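Uncharacterized protein (PDB 3P1Z) probably binds nucleic acid and may act as a tRNA-intron lyase, cutting introns from precursor tRNA. Local coordinates at residues Y126-I130 and G131-E135. Numbering follows the deposited sequence.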
loop_
_atom_site.group_PDB
_atom_site.type_symbol
_atom_site.label_atom_id
_atom_site.label_comp_id
_atom_site.label_asym_id
_atom_site.label_seq_id
_atom_site.Cartn_x
_atom_site.Cartn_y
_atom_site.Cartn_z
ATOM N N TYR A 126 -1.689 -4.746 15.225
ATOM C CA TYR A 126 -0.508 -5.093 15.998
ATOM C C TYR A 126 0.744 -5.145 15.111
ATOM O O TYR A 126 1.206 -6.226 14.710
ATOM C CB TYR A 126 -0.744 -6.392 16.776
ATOM C CG TYR A 126 -1.887 -6.278 17.764
ATOM C CD1 TYR A 126 -1.647 -6.232 19.136
ATOM C CD2 TYR A 126 -3.204 -6.192 17.331
ATOM C CE1 TYR A 126 -2.689 -6.126 20.052
ATOM C CE2 TYR A 126 -4.254 -6.079 18.241
ATOM C CZ TYR A 126 -3.987 -6.047 19.600
ATOM O OH TYR A 126 -5.015 -5.942 20.509
ATOM N N PRO A 127 1.291 -3.954 14.816
ATOM C CA PRO A 127 2.512 -3.722 14.040
ATOM C C PRO A 127 3.632 -4.657 14.472
ATOM O O PRO A 127 3.689 -5.041 15.638
ATOM C CB PRO A 127 2.899 -2.292 14.422
ATOM C CG PRO A 127 1.664 -1.658 14.914
ATOM C CD PRO A 127 0.815 -2.730 15.486
ATOM N N LEU A 128 4.509 -5.023 13.544
ATOM C CA LEU A 128 5.736 -5.731 13.912
ATOM C C LEU A 128 6.884 -5.263 13.016
ATOM O O LEU A 128 6.669 -4.939 11.859
ATOM C CB LEU A 128 5.554 -7.250 13.814
ATOM C CG LEU A 128 5.813 -7.820 12.424
ATOM C CD1 LEU A 128 5.840 -9.334 12.469
ATOM C CD2 LEU A 128 4.779 -7.303 11.437
ATOM N N LYS A 129 8.098 -5.220 13.552
ATOM C CA LYS A 129 9.261 -4.853 12.750
ATOM C C LYS A 129 9.509 -5.847 11.612
ATOM O O LYS A 129 9.449 -7.058 11.811
ATOM C CB LYS A 129 10.517 -4.701 13.624
ATOM C CG LYS A 129 10.456 -3.541 14.616
ATOM C CD LYS A 129 11.818 -3.181 15.204
ATOM C CE LYS A 129 12.341 -4.251 16.163
ATOM N NZ LYS A 129 13.249 -5.262 15.528
ATOM N N ILE A 130 9.784 -5.313 10.421
ATOM C CA ILE A 130 10.169 -6.127 9.276
ATOM C C ILE A 130 11.309 -7.056 9.658
ATOM O O ILE A 130 11.335 -8.222 9.256
ATOM C CB ILE A 130 10.656 -5.251 8.116
ATOM C CG1 ILE A 130 9.475 -4.577 7.445
ATOM C CG2 ILE A 130 11.371 -6.083 7.072
ATOM C CD1 ILE A 130 8.638 -5.541 6.659
ATOM N N GLY A 131 12.265 -6.519 10.413
ATOM C CA GLY A 131 13.397 -7.295 10.857
ATOM C C GLY A 131 12.912 -8.604 11.439
ATOM O O GLY A 131 13.321 -9.684 10.999
ATOM N N SER A 132 12.026 -8.496 12.426
ATOM C CA SER A 132 11.480 -9.645 13.139
ATOM C C SER A 132 10.914 -10.705 12.210
ATOM O O SER A 132 11.152 -11.909 12.374
ATOM C CB SER A 132 10.369 -9.183 14.072
ATOM O OG SER A 132 10.884 -8.312 15.062
ATOM N N LEU A 133 10.136 -10.234 11.246
ATOM C CA LEU A 133 9.598 -11.079 10.208
ATOM C C LEU A 133 10.718 -11.835 9.513
ATOM O O LEU A 133 10.524 -12.945 9.026
ATOM C CB LEU A 133 8.860 -10.215 9.206
ATOM C CG LEU A 133 7.935 -11.003 8.309
ATOM C CD1 LEU A 133 6.938 -11.736 9.173
ATOM C CD2 LEU A 133 7.245 -10.041 7.370
ATOM N N VAL A 134 11.898 -11.238 9.468
ATOM C CA VAL A 134 12.996 -11.878 8.772
ATOM C C VAL A 134 13.685 -12.919 9.657
ATOM O O VAL A 134 13.901 -14.045 9.228
ATOM C CB VAL A 134 13.985 -10.852 8.193
ATOM C CG1 VAL A 134 15.110 -11.567 7.485
ATOM C CG2 VAL A 134 13.263 -9.915 7.236
ATOM N N GLU A 135 13.996 -12.552 10.897
ATOM C CA GLU A 135 14.618 -13.481 11.843
ATOM C C GLU A 135 13.691 -14.664 12.188
ATOM O O GLU A 135 14.154 -15.773 12.482
ATOM C CB GLU A 135 15.067 -12.743 13.118
ATOM C CG GLU A 135 15.791 -11.409 12.843
ATOM C CD GLU A 135 16.217 -10.653 14.110
ATOM O OE1 GLU A 135 16.124 -11.231 15.219
ATOM O OE2 GLU A 135 16.646 -9.476 13.988
#
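Leu128 and Leu133 meet where a short strand, 128-129, runs straight into helix 130-142, a strand-to-helix junction within the tRNA-intron endonuclease C-terminal domain. It is a compact example of how a first helical turn is closed by the residue just before it. Lys129 occupies the N-cap position, and its carbonyl takes the amide of Leu133: the N to O separation is 3.3 Å, the N-H points at the oxygen at 165°, and the donor lies in the carbonyl plane. One residue on, Ile130 O receives Val134 N in a weak bond of 3.1 Å, bent to 130°.

The apolar face is the more enclosed one. CD1 of Leu128 rests 4.2 Å from CD1 of Leu133, branch end to branch end, and next to it along the helix CG2 of Ile130 lies 4.3 Å from CG2 of Val134. With its CG anti to the backbone N (chi1 -163°), Leu133 directs CD1, not CD2, at Leu128. Apolar side chains of another protein chain cover Ile130, Leu133 and Val134, while a strand of that chain pairs antiparallel with Leu128 and Lys129, extending the strand pairing between the two chains.

The polar flank is looser. There the Lys129 chain bends at chi3 and chi4, which brings its ammonium back over the helix start instead of extending it outward. Glu135, exposed to solvent, could exert at most a mild electrostatic pull, its OE2 being 5.6 Å from Lys129 NZ. Nearer to that ammonium is the Ser132 hydroxyl, with NZ and OG 3.9 Å apart.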